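Local coordinates for protein minor fimbrium subunit Mfa5 (Porphyromonas gingivalis ATCC 33277, PDB 6TO1) that is an accessory subunit of the minor fimbriae, surface pili that mediate biofilm formation and adhesion to host cells and to other oral bacteria, at residues 345-348 and 349-352; 245-248 and 249-253; 259-262 and 263-266; 302-306 and 307-311; 194-197 and 198-201. All coordinates share one frame; numbering follows the deposited sequence.

Interaction 1: residues 345-348 and 349-352; sequences INEA and QFAK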
loop_
_atom_site.group_PDB
_atom_site.type_symbol
_atom_site.label_atom_id
_atom_site.label_comp_id
_atom_site.label_asym_id
_atom_site.label_seq_id
_atom_site.Cartn_x
_atom_site.Cartn_y
_atom_site.Cartn_z
ATOM N N ILE A 345 0.902 -36.951 10.837
ATOM C CA ILE A 345 1.936 -36.247 10.079
ATOM C C ILE A 345 1.648 -36.369 8.579
ATOM O O ILE A 345 1.782 -35.403 7.819
ATOM C CB ILE A 345 3.337 -36.773 10.432
ATOM C CG1 ILE A 345 3.647 -36.574 11.922
ATOM C CG2 ILE A 345 4.341 -36.103 9.517
ATOM C CD1 ILE A 345 4.813 -37.394 12.427
ATOM N N ASN A 346 1.232 -37.573 8.143
ATOM C CA ASN A 346 0.911 -37.847 6.742
ATOM C C ASN A 346 -0.215 -36.950 6.260
ATOM O O ASN A 346 -0.148 -36.367 5.162
ATOM C CB ASN A 346 0.532 -39.339 6.636
ATOM C CG ASN A 346 0.799 -39.960 5.280
ATOM O OD1 ASN A 346 1.020 -41.178 5.196
ATOM N ND2 ASN A 346 0.708 -39.183 4.231
ATOM N N GLU A 347 -1.265 -36.820 7.074
ATOM C CA GLU A 347 -2.409 -35.996 6.726
ATOM C C GLU A 347 -2.023 -34.526 6.660
ATOM O O GLU A 347 -2.464 -33.797 5.763
ATOM C CB GLU A 347 -3.504 -36.215 7.755
ATOM C CG GLU A 347 -4.823 -35.595 7.390
ATOM C CD GLU A 347 -5.499 -36.307 6.236
ATOM O OE1 GLU A 347 -5.260 -37.522 6.064
ATOM O OE2 GLU A 347 -6.273 -35.660 5.506
ATOM N N ALA A 348 -1.177 -34.085 7.583
ATOM C CA ALA A 348 -0.694 -32.719 7.516
ATOM C C ALA A 348 0.103 -32.481 6.248
ATOM O O ALA A 348 0.090 -31.371 5.725
ATOM C CB ALA A 348 0.142 -32.386 8.744
ATOM N N GLN A 349 0.808 -33.498 5.744
ATOM C CA GLN A 349 1.581 -33.313 4.516
ATOM C C GLN A 349 0.672 -32.951 3.346
ATOM O O GLN A 349 1.045 -32.133 2.490
ATOM C CB GLN A 349 2.388 -34.571 4.179
ATOM C CG GLN A 349 3.385 -34.340 3.044
ATOM C CD GLN A 349 4.409 -33.252 3.370
ATOM O OE1 GLN A 349 5.083 -33.298 4.387
ATOM N NE2 GLN A 349 4.514 -32.268 2.502
ATOM N N PHE A 350 -0.520 -33.555 3.279
ATOM C CA PHE A 350 -1.456 -33.209 2.215
ATOM C C PHE A 350 -1.858 -31.745 2.335
ATOM O O PHE A 350 -1.971 -31.041 1.325
ATOM C CB PHE A 350 -2.705 -34.102 2.242
ATOM C CG PHE A 350 -2.401 -35.582 2.284
ATOM C CD1 PHE A 350 -1.342 -36.111 1.547
ATOM C CD2 PHE A 350 -3.154 -36.431 3.070
ATOM C CE1 PHE A 350 -1.046 -37.462 1.594
ATOM C CE2 PHE A 350 -2.854 -37.765 3.119
ATOM C CZ PHE A 350 -1.811 -38.281 2.392
ATOM N N ALA A 351 -2.057 -31.266 3.570
ATOM C CA ALA A 351 -2.376 -29.851 3.783
ATOM C C ALA A 351 -1.215 -28.955 3.359
ATOM O O ALA A 351 -1.427 -27.910 2.725
ATOM C CB ALA A 351 -2.708 -29.601 5.252
ATOM N N LYS A 352 0.021 -29.361 3.691
ATOM C CA LYS A 352 1.182 -28.575 3.286
ATOM C C LYS A 352 1.317 -28.546 1.772
ATOM O O LYS A 352 1.658 -27.509 1.190
ATOM C CB LYS A 352 2.462 -29.132 3.915
ATOM C CG LYS A 352 2.526 -29.076 5.450
ATOM C CD LYS A 352 3.614 -30.006 5.993
ATOM C CE LYS A 352 3.484 -30.159 7.495
ATOM N NZ LYS A 352 4.597 -30.969 8.067
HETATM O O HOH W 1 3.890 -33.482 7.271
#
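Ile345 O accepts from two donors. Gln349 N reaches it from the next helical turn at 3.0 Å, and a bound water adds a second hydrogen bond. The same water also donates to Gln349 OE1 and accepts from Lys352 NZ, so it bridges two side chains and a backbone carbonyl. Gln349 can join because its chain bends at chi2 (60°). Its NE2 bonds to Asn353 OD1. Lys352 runs extended, and its NZ also donates to Ala379 O. On the way, Lys352 CG passes 3.4 Å from Ala348 O, which accepts from Lys352 N at 2.9 Å.

Phe350 packs differently. Its ring lies back over the preceding turn, with Asn346 O 3.5 Å above the ring plane, over the centre. The amide of Asn346 meets the far end of the ring, with ND2 3.2 Å from Phe350 CZ and the two planes 45° apart. Asn346 OD1 accepts from Leu302 N. The carboxylate of Glu347 stands almost perpendicular to the ring (87°), with OE1 3.8 Å from Phe350 CE2. Tyr309 OH, Gln210 NE2 and a salt bridge to Arg217 hold this buried acid. These are contacts between residues three and four apart in an alpha helix, here helix 340-353, which packs against the central sheet of the von Willebrand factor A domain.

Interaction 2: residues 245-248 and 249-253; sequences KNVT and TADFI
Two hydrogen bonds join Thr248 and Asp251, one to the acid's side chain and one between backbones. Thr248 N donates to Asp251 OD2 at 3.0 Å, nearly straight at 163°. It comes in from above the carboxylate plane, about 50° out of it. In return, Asp251 N donates to Thr248 O at 3.0 Å. A third bond runs from Ala250 N to Thr248 OG1 at 3.0 Å and is more bent. Thr248 carries OG1 between its backbone N and its carbonyl carbon (chi1 80°), which turns the oxygen toward the amide of Ala250. A water links Thr248 OG1 to Asp251 OD1 and donates to the acid.

The bond from Ala250 N to the threonine oxygen two residues back is an ST turn. It opens the short 3-10 segment 249-251, which leads into strand 252-253.

Phe252 adds an aromatic contact. Thr248 O lies at the ring edge, in the ring plane, 3.4 Å from Phe252 CE2. Val247 CG2 meets the same edge, 3.6 Å from Phe252 CE2. Both approaches are edge contacts, and the valine one is apolar.

Further out, Lys306 NZ forms a salt bridge with Asp251 OD2, so this oxygen is gripped by an ammonium as well as by Thr248 N. Lys306 NZ also donates to Lys245 O, which ties the loop before the turn to the same lysine. The ring of Phe252 packs edge-to-face with Tyr338, which Val247 touches too. Beyond the turn, Ile253 is paired by backbone hydrogen bonding with Val297 of strand 296-298.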
loop_
_atom_site.group_PDB
_atom_site.type_symbol
_atom_site.label_atom_id
_atom_site.label_comp_id
_atom_site.label_asym_id
_atom_site.label_seq_id
_atom_site.Cartn_x
_atom_site.Cartn_y
_atom_site.Cartn_z
ATOM N N LYS A 245 -6.240 -48.312 2.479
ATOM C CA LYS A 245 -6.782 -49.118 1.394
ATOM C C LYS A 245 -5.732 -50.052 0.834
ATOM O O LYS A 245 -4.553 -49.685 0.711
ATOM C CB LYS A 245 -7.293 -48.221 0.265
ATOM C CG LYS A 245 -8.379 -47.282 0.666
ATOM C CD LYS A 245 -8.846 -46.530 -0.595
ATOM C CE LYS A 245 -10.218 -45.930 -0.426
ATOM N NZ LYS A 245 -10.695 -45.288 -1.701
ATOM N N ASN A 246 -6.169 -51.278 0.526
ATOM C CA ASN A 246 -5.312 -52.317 -0.041
ATOM C C ASN A 246 -3.981 -52.383 0.687
ATOM O O ASN A 246 -2.906 -52.322 0.090
ATOM C CB ASN A 246 -5.094 -52.091 -1.532
ATOM C CG ASN A 246 -6.386 -52.073 -2.301
ATOM O OD1 ASN A 246 -6.693 -51.111 -3.006
ATOM N ND2 ASN A 246 -7.162 -53.134 -2.157
ATOM N N VAL A 247 -4.059 -52.537 2.009
ATOM C CA VAL A 247 -2.865 -52.393 2.827
ATOM C C VAL A 247 -1.906 -53.544 2.550
ATOM O O VAL A 247 -2.316 -54.703 2.350
ATOM C CB VAL A 247 -3.248 -52.306 4.313
ATOM C CG1 VAL A 247 -3.942 -53.611 4.771
ATOM C CG2 VAL A 247 -2.027 -51.967 5.159
ATOM N N THR A 248 -0.614 -53.221 2.500
ATOM C CA THR A 248 0.451 -54.204 2.316
ATOM C C THR A 248 1.562 -53.909 3.315
ATOM O O THR A 248 1.600 -52.840 3.925
ATOM C CB THR A 248 1.088 -54.184 0.920
ATOM O OG1 THR A 248 2.033 -53.105 0.834
ATOM C CG2 THR A 248 0.042 -54.059 -0.179
ATOM N N THR A 249 2.523 -54.835 3.425
ATOM C CA THR A 249 3.645 -54.624 4.333
ATOM C C THR A 249 4.467 -53.406 3.935
ATOM O O THR A 249 5.209 -52.866 4.770
ATOM C CB THR A 249 4.554 -55.866 4.384
ATOM O OG1 THR A 249 4.966 -56.237 3.056
ATOM C CG2 THR A 249 3.825 -57.027 5.055
ATOM N N ALA A 250 4.367 -52.967 2.686
ATOM C CA ALA A 250 5.153 -51.831 2.228
ATOM C C ALA A 250 4.594 -50.508 2.726
ATOM O O ALA A 250 5.215 -49.470 2.514
ATOM C CB ALA A 250 5.242 -51.810 0.701
ATOM N N ASP A 251 3.450 -50.526 3.391
ATOM C CA ASP A 251 2.859 -49.335 3.971
ATOM C C ASP A 251 3.379 -49.068 5.378
ATOM O O ASP A 251 2.869 -48.169 6.060
ATOM C CB ASP A 251 1.343 -49.496 3.958
ATOM C CG ASP A 251 0.784 -49.597 2.551
ATOM O OD1 ASP A 251 1.407 -49.009 1.632
ATOM O OD2 ASP A 251 -0.279 -50.229 2.375
ATOM N N PHE A 252 4.379 -49.836 5.818
ATOM C CA PHE A 252 4.943 -49.754 7.156
ATOM C C PHE A 252 6.443 -49.605 7.009
ATOM O O PHE A 252 7.006 -49.872 5.938
ATOM C CB PHE A 252 4.597 -50.987 8.008
ATOM C CG PHE A 252 3.131 -51.213 8.135
ATOM C CD1 PHE A 252 2.474 -50.916 9.299
ATOM C CD2 PHE A 252 2.395 -51.715 7.063
ATOM C CE1 PHE A 252 1.095 -51.098 9.410
ATOM C CE2 PHE A 252 1.032 -51.875 7.144
ATOM C CZ PHE A 252 0.370 -51.595 8.325
ATOM N N ILE A 253 7.090 -49.183 8.095
ATOM C CA ILE A 253 8.521 -48.920 8.084
ATOM C C ILE A 253 9.096 -49.235 9.449
ATOM O O ILE A 253 8.423 -49.115 10.467
ATOM C CB ILE A 253 8.782 -47.452 7.665
ATOM C CG1 ILE A 253 10.272 -47.164 7.466
ATOM C CG2 ILE A 253 8.226 -46.471 8.717
ATOM C CD1 ILE A 253 10.510 -45.766 6.899
HETATM O O HOH W 2 1.287 -50.793 -0.571
#

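Interaction 3: residues 259-262 and 263-266; sequences ANDP and IDLV
Asp261 and Ile263 make the tight part of this contact. Ile263 N donates to Asp261 OD2 at 2.9 Å; the oxygen accepts on its anti lone pair, away from the other carboxylate oxygen. Asp261 is thus the N-cap of helix 262-272. Its chi1 of -165° turns the carboxylate toward the first turn, alongside the Ile263 side chain, and OD2 also lies 3.3 Å from Ile263 CB. The backbone bond from Leu265 N to Asp261 O is short, 2.8 Å, and lies close to the carbonyl axis.

Toward solvent, Leu265 still packs closely on the loop carbonyls, with Leu265 CD2 3.3 Å from Ala259 O and Leu265 CD1 3.4 Å from Asn260 O. Ala259 and Asn260 themselves are exposed, and their CB atoms point away from the helix.

Asp264 places a second acid nearby, with its OD1 4.4 Å from Asp261 OD2. Each carboxylate has other partners. Asp261 OD1 forms a salt bridge with Arg300. Asp264 OD1 bonds with Thr256 OG1, and its OD2 accepts from Gly257 N. The positive helix start, the arginine and these donors probably offset the repulsion and favour the charged form of both acids.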
loop_
_atom_site.group_PDB
_atom_site.type_symbol
_atom_site.label_atom_id
_atom_site.label_comp_id
_atom_site.label_asym_id
_atom_site.label_seq_id
_atom_site.Cartn_x
_atom_site.Cartn_y
_atom_site.Cartn_z
ATOM N N ALA A 259 17.165 -42.027 17.193
ATOM C CA ALA A 259 16.419 -42.340 18.416
ATOM C C ALA A 259 15.320 -41.322 18.715
ATOM O O ALA A 259 14.384 -41.623 19.480
ATOM C CB ALA A 259 17.367 -42.411 19.608
ATOM N N ASN A 260 15.397 -40.152 18.119
ATOM C CA ASN A 260 14.421 -39.104 18.344
ATOM C C ASN A 260 13.303 -39.083 17.312
ATOM O O ASN A 260 12.397 -38.239 17.423
ATOM C CB ASN A 260 15.121 -37.748 18.346
ATOM C CG ASN A 260 16.165 -37.632 19.453
ATOM O OD1 ASN A 260 15.830 -37.628 20.639
ATOM N ND2 ASN A 260 17.425 -37.565 19.066
ATOM N N ASP A 261 13.364 -39.931 16.287
ATOM C CA ASP A 261 12.272 -40.007 15.326
ATOM C C ASP A 261 11.045 -40.641 15.982
ATOM O O ASP A 261 11.173 -41.598 16.748
ATOM C CB ASP A 261 12.683 -40.846 14.109
ATOM C CG ASP A 261 11.760 -40.658 12.948
ATOM O OD1 ASP A 261 12.144 -39.934 11.995
ATOM O OD2 ASP A 261 10.624 -41.232 13.006
ATOM N N PRO A 262 9.851 -40.121 15.714
ATOM C CA PRO A 262 8.635 -40.768 16.250
ATOM C C PRO A 262 8.583 -42.280 16.008
ATOM O O PRO A 262 8.098 -43.028 16.864
ATOM C CB PRO A 262 7.513 -40.017 15.514
ATOM C CG PRO A 262 8.055 -38.612 15.337
ATOM C CD PRO A 262 9.556 -38.852 15.008
ATOM N N ILE A 263 9.080 -42.746 14.866
ATOM C CA ILE A 263 9.110 -44.187 14.593
ATOM C C ILE A 263 9.905 -44.908 15.679
ATOM O O ILE A 263 9.420 -45.842 16.326
ATOM C CB ILE A 263 9.711 -44.449 13.196
ATOM C CG1 ILE A 263 8.775 -43.919 12.095
ATOM C CG2 ILE A 263 10.018 -45.941 13.017
ATOM C CD1 ILE A 263 9.452 -43.591 10.766
ATOM N N ASP A 264 11.163 -44.488 15.867
ATOM C CA ASP A 264 12.039 -45.129 16.831
ATOM C C ASP A 264 11.506 -44.947 18.237
ATOM O O ASP A 264 11.591 -45.856 19.060
ATOM C CB ASP A 264 13.457 -44.560 16.700
ATOM C CG ASP A 264 14.070 -44.799 15.315
ATOM O OD1 ASP A 264 13.436 -44.418 14.315
ATOM O OD2 ASP A 264 15.192 -45.392 15.230
ATOM N N LEU A 265 10.942 -43.775 18.528
ATOM C CA LEU A 265 10.412 -43.513 19.855
ATOM C C LEU A 265 9.239 -44.417 20.186
ATOM O O LEU A 265 9.124 -44.901 21.317
ATOM C CB LEU A 265 9.974 -42.052 19.963
ATOM C CG LEU A 265 11.106 -41.040 20.085
ATOM C CD1 LEU A 265 10.541 -39.619 19.896
ATOM C CD2 LEU A 265 11.807 -41.198 21.427
ATOM N N VAL A 266 8.316 -44.602 19.242
ATOM C CA VAL A 266 7.150 -45.395 19.568
ATOM C C VAL A 266 7.525 -46.858 19.684
ATOM O O VAL A 266 6.946 -47.591 20.495
ATOM C CB VAL A 266 6.014 -45.175 18.549
ATOM C CG1 VAL A 266 6.215 -45.913 17.246
ATOM C CG2 VAL A 266 4.714 -45.602 19.157
#

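Interaction 4: residues 302-306 and 307-311; sequences LPESK and FDYSN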
loop_
_atom_site.group_PDB
_atom_site.type_symbol
_atom_site.label_atom_id
_atom_site.label_comp_id
_atom_site.label_asym_id
_atom_site.label_seq_id
_atom_site.Cartn_x
_atom_site.Cartn_y
_atom_site.Cartn_z
ATOM N N LEU A 302 2.543 -42.007 2.983
ATOM C CA LEU A 302 1.670 -42.649 2.022
ATOM C C LEU A 302 1.005 -41.606 1.135
ATOM O O LEU A 302 0.738 -40.480 1.574
ATOM C CB LEU A 302 0.588 -43.457 2.711
ATOM C CG LEU A 302 0.986 -44.549 3.694
ATOM C CD1 LEU A 302 -0.281 -45.184 4.247
ATOM C CD2 LEU A 302 1.822 -45.564 2.971
ATOM N N PRO A 303 0.669 -41.968 -0.096
ATOM C CA PRO A 303 -0.175 -41.081 -0.900
ATOM C C PRO A 303 -1.571 -40.931 -0.312
ATOM O O PRO A 303 -2.091 -41.810 0.375
ATOM C CB PRO A 303 -0.217 -41.766 -2.277
ATOM C CG PRO A 303 0.124 -43.187 -2.021
ATOM C CD PRO A 303 1.005 -43.230 -0.792
ATOM N N GLU A 304 -2.198 -39.801 -0.627
ATOM C CA GLU A 304 -3.556 -39.546 -0.160
ATOM C C GLU A 304 -4.546 -40.604 -0.642
ATOM O O GLU A 304 -5.519 -40.904 0.057
ATOM C CB GLU A 304 -3.956 -38.132 -0.614
ATOM C CG GLU A 304 -5.286 -37.656 -0.075
ATOM C CD GLU A 304 -5.585 -36.238 -0.503
ATOM O OE1 GLU A 304 -4.806 -35.694 -1.310
ATOM O OE2 GLU A 304 -6.568 -35.666 -0.011
ATOM N N SER A 305 -4.310 -41.203 -1.815
ATOM C CA SER A 305 -5.203 -42.236 -2.320
ATOM C C SER A 305 -5.181 -43.508 -1.477
ATOM O O SER A 305 -6.071 -44.363 -1.632
ATOM C CB SER A 305 -4.827 -42.559 -3.776
ATOM O OG SER A 305 -3.519 -43.102 -3.838
ATOM N N LYS A 306 -4.234 -43.639 -0.565
ATOM C CA LYS A 306 -4.171 -44.817 0.286
ATOM C C LYS A 306 -5.125 -44.771 1.482
ATOM O O LYS A 306 -5.316 -45.805 2.133
ATOM C CB LYS A 306 -2.729 -45.008 0.760
ATOM C CG LYS A 306 -1.923 -45.948 -0.125
ATOM C CD LYS A 306 -2.119 -47.381 0.395
ATOM C CE LYS A 306 -1.271 -48.352 -0.314
ATOM N NZ LYS A 306 -1.725 -49.709 0.033
ATOM N N PHE A 307 -5.718 -43.624 1.814
ATOM C CA PHE A 307 -6.604 -43.565 2.964
ATOM C C PHE A 307 -8.060 -43.648 2.544
ATOM O O PHE A 307 -8.469 -43.077 1.526
ATOM C CB PHE A 307 -6.379 -42.294 3.783
ATOM C CG PHE A 307 -5.071 -42.266 4.498
ATOM C CD1 PHE A 307 -4.848 -43.058 5.603
ATOM C CD2 PHE A 307 -4.043 -41.448 4.052
ATOM C CE1 PHE A 307 -3.600 -43.028 6.258
ATOM C CE2 PHE A 307 -2.841 -41.406 4.686
ATOM C CZ PHE A 307 -2.618 -42.198 5.809
ATOM N N ASP A 308 -8.848 -44.360 3.336
ATOM C CA ASP A 308 -10.284 -44.428 3.124
ATOM C C ASP A 308 -10.929 -43.326 3.954
ATOM O O ASP A 308 -11.004 -43.417 5.181
ATOM C CB ASP A 308 -10.840 -45.802 3.483
ATOM C CG ASP A 308 -12.321 -45.928 3.187
ATOM O OD1 ASP A 308 -12.967 -44.948 2.743
ATOM O OD2 ASP A 308 -12.833 -47.036 3.431
ATOM N N TYR A 309 -11.402 -42.290 3.269
ATOM C CA TYR A 309 -12.057 -41.165 3.914
ATOM C C TYR A 309 -13.573 -41.209 3.766
ATOM O O TYR A 309 -14.253 -40.258 4.163
ATOM C CB TYR A 309 -11.565 -39.859 3.318
ATOM C CG TYR A 309 -10.091 -39.525 3.441
ATOM C CD1 TYR A 309 -9.518 -39.216 4.674
ATOM C CD2 TYR A 309 -9.297 -39.448 2.313
ATOM C CE1 TYR A 309 -8.168 -38.852 4.770
ATOM C CE2 TYR A 309 -7.955 -39.074 2.390
ATOM C CZ TYR A 309 -7.406 -38.767 3.624
ATOM O OH TYR A 309 -6.096 -38.410 3.690
ATOM N N SER A 310 -14.119 -42.293 3.222
ATOM C CA SER A 310 -15.551 -42.338 2.900
ATOM C C SER A 310 -16.431 -42.130 4.126
ATOM O O SER A 310 -17.525 -41.564 4.013
ATOM C CB SER A 310 -15.873 -43.669 2.219
ATOM O OG SER A 310 -15.730 -44.764 3.122
ATOM N N ASN A 311 -15.967 -42.564 5.295
ATOM C CA ASN A 311 -16.608 -42.343 6.590
ATOM C C ASN A 311 -15.615 -41.593 7.469
ATOM O O ASN A 311 -14.620 -42.179 7.903
ATOM C CB ASN A 311 -16.984 -43.677 7.227
ATOM C CG ASN A 311 -17.493 -43.526 8.629
ATOM O OD1 ASN A 311 -17.695 -42.416 9.121
ATOM N ND2 ASN A 311 -17.718 -44.643 9.288
HETATM O O HOH W 3 -8.433 -41.543 -0.465
#
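Tyr309 brings its ring across Glu304 at about a right angle, with Tyr309 CE2 3.9 Å from Glu304 CG. The carboxylate and ring planes are 85° apart. The loop holds a short 3-10 turn, 304-306, and, after it, an Asx turn at Asp308. Phe307 N closes the first turn on Glu304 O at 3.2 Å, an almost straight bond (171°) from above the carbonyl plane. A water also donates to Glu304 O.

Phe307 is buried. Phe307 CZ lies 4.1 Å from Leu302 CD1, and the two side chains cross at about a right angle. The CB of Phe307 sits 3.7 Å above the Tyr309 ring plane, toward the rim of one face. Glu304 extends fully beyond CG, and its OE2 reaches a salt bridge with Arg217 of helix 209-220. Lys214 of that helix makes a cation-pi contact with Tyr309. These contacts join the loop to helix 209-220, while Phe307 and Tyr309 also pack on Phe350 of helix 340-353.

In the Asx turn, Asp308 OD1 accepts twice, from Ser310 N at 2.9 Å on its anti side and from Ser310 OG at 2.8 Å on its syn side.

Interaction 5: residues 194-197 and 198-201; sequences LCQK and IRAL
Arg199 folds its guanidinium back along the helix, flat over the previous turn. One face of the group looks onto Cys195 O, 3.6 Å from the plane, and onto Gln196 CA, 3.5 Å from it. Both lie toward the rim. The bend at chi3 (-55°) turns the group back this way. The side chains of Gln196 and Arg199 cross at about a right angle, with amide and guanidinium planes 68° apart. CB and CG of Gln196 do the touching, and Gln196 CB is 3.8 Å from Arg199 NH2. Arg199 NH1 also hydrogen-bonds to Gln154 OE1, which helps hold the group in this position.

Ile198 is buried. Its CG1 lies 3.3 Å from Leu194 O, the carbonyl that accepts from Ile198 N at 3.0 Å. Arg199 N bonds to Cys195 O in the same i to i+4 pattern. Ala200 N then donates to Lys197 O at 3.2 Å, with only a weak bond to Gln196 O. Spacing drops from four residues to three as the chain leaves the helix.

Helix 191-199 belongs to the von Willebrand factor A domain. Leu194 and Ile198 pack on Val157 of helix 143-160 and on strand 170-177. Leu201 reaches Ile150 of that helix and Leu184 of edge strand 181-186.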
loop_
_atom_site.group_PDB
_atom_site.type_symbol
_atom_site.label_atom_id
_atom_site.label_comp_id
_atom_site.label_asym_id
_atom_site.label_seq_id
_atom_site.Cartn_x
_atom_site.Cartn_y
_atom_site.Cartn_z
ATOM N N LEU A 194 -17.575 -18.481 18.364
ATOM C CA LEU A 194 -16.408 -19.351 18.418
ATOM C C LEU A 194 -16.017 -19.656 19.858
ATOM O O LEU A 194 -15.742 -20.809 20.210
ATOM C CB LEU A 194 -15.250 -18.682 17.670
ATOM C CG LEU A 194 -15.332 -18.613 16.136
ATOM C CD1 LEU A 194 -14.286 -17.611 15.639
ATOM C CD2 LEU A 194 -15.152 -19.982 15.506
ATOM N N CYS A 195 -16.023 -18.639 20.724
ATOM C CA CYS A 195 -15.563 -18.858 22.088
ATOM C C CYS A 195 -16.532 -19.727 22.860
ATOM O O CYS A 195 -16.113 -20.513 23.715
ATOM C CB CYS A 195 -15.339 -17.522 22.793
ATOM S SG CYS A 195 -13.863 -16.637 22.193
ATOM N N GLN A 196 -17.823 -19.627 22.554
ATOM C CA GLN A 196 -18.811 -20.483 23.189
ATOM C C GLN A 196 -18.580 -21.943 22.819
ATOM O O GLN A 196 -18.674 -22.829 23.674
ATOM C CB GLN A 196 -20.208 -20.004 22.788
ATOM C CG GLN A 196 -21.319 -20.559 23.632
ATOM C CD GLN A 196 -21.628 -21.992 23.267
ATOM O OE1 GLN A 196 -21.821 -22.310 22.093
ATOM N NE2 GLN A 196 -21.655 -22.872 24.268
ATOM N N LYS A 197 -18.243 -22.212 21.557
ATOM C CA LYS A 197 -17.976 -23.591 21.167
ATOM C C LYS A 197 -16.720 -24.126 21.842
ATOM O O LYS A 197 -16.664 -25.303 22.221
ATOM C CB LYS A 197 -17.857 -23.686 19.650
ATOM C CG LYS A 197 -19.130 -23.350 18.906
ATOM C CD LYS A 197 -20.204 -24.367 19.197
ATOM C CE LYS A 197 -21.449 -24.112 18.350
ATOM N NZ LYS A 197 -22.522 -25.084 18.693
ATOM N N ILE A 198 -15.697 -23.277 22.000
ATOM C CA ILE A 198 -14.472 -23.702 22.670
ATOM C C ILE A 198 -14.746 -24.009 24.132
ATOM O O ILE A 198 -14.231 -24.991 24.686
ATOM C CB ILE A 198 -13.384 -22.625 22.503
ATOM C CG1 ILE A 198 -13.024 -22.456 21.026
ATOM C CG2 ILE A 198 -12.189 -22.952 23.363
ATOM C CD1 ILE A 198 -12.078 -21.319 20.769
ATOM N N ARG A 199 -15.574 -23.184 24.791
ATOM C CA ARG A 199 -15.900 -23.431 26.193
ATOM C C ARG A 199 -16.688 -24.716 26.380
ATOM O O ARG A 199 -16.687 -25.267 27.487
ATOM C CB ARG A 199 -16.696 -22.253 26.784
ATOM C CG ARG A 199 -15.827 -21.053 27.051
ATOM C CD ARG A 199 -16.536 -20.029 27.945
ATOM N NE ARG A 199 -17.808 -19.657 27.359
ATOM C CZ ARG A 199 -17.972 -18.645 26.519
ATOM N NH1 ARG A 199 -16.942 -17.888 26.179
ATOM N NH2 ARG A 199 -19.175 -18.383 26.031
ATOM N N ALA A 200 -17.321 -25.235 25.334
ATOM C CA ALA A 200 -18.117 -26.448 25.478
ATOM C C ALA A 200 -17.329 -27.735 25.197
ATOM O O ALA A 200 -17.933 -28.816 25.167
ATOM C CB ALA A 200 -19.334 -26.413 24.553
ATOM N N LEU A 201 -16.020 -27.637 24.959
ATOM C CA LEU A 201 -15.202 -28.825 24.750
ATOM C C LEU A 201 -15.264 -29.716 25.984
ATOM O O LEU A 201 -15.261 -29.229 27.117
ATOM C CB LEU A 201 -13.750 -28.430 24.485
ATOM C CG LEU A 201 -13.427 -27.625 23.232
ATOM C CD1 LEU A 201 -11.915 -27.289 23.273
ATOM C CD2 LEU A 201 -13.778 -28.356 21.958
#

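In the fold
Interactions 1 to 4 form a connected group. Interaction 4 touches interaction 1, with Phe350 CZ 3.3 Å from Glu304 CA, and also interaction 2, through Lys245 N to Lys306 O at 2.7 Å. Interaction 2 meets interaction 3 where Ile253 CG2 lies 3.7 Å from Ile263 CD1. Interaction 5 stands apart, its centre about 26 Å from that of interaction 1. The magnesium ion, held by Ser135, Ser137 and Thr207, is consistent with the metal-ion-dependent adhesion site of von Willebrand factor A domains. In interaction 5 the side chain of Leu201 is about 13 Å from the bound magnesium ion. In interaction 3 the side chain of Val266 is about 14 Å from the bound magnesium ion.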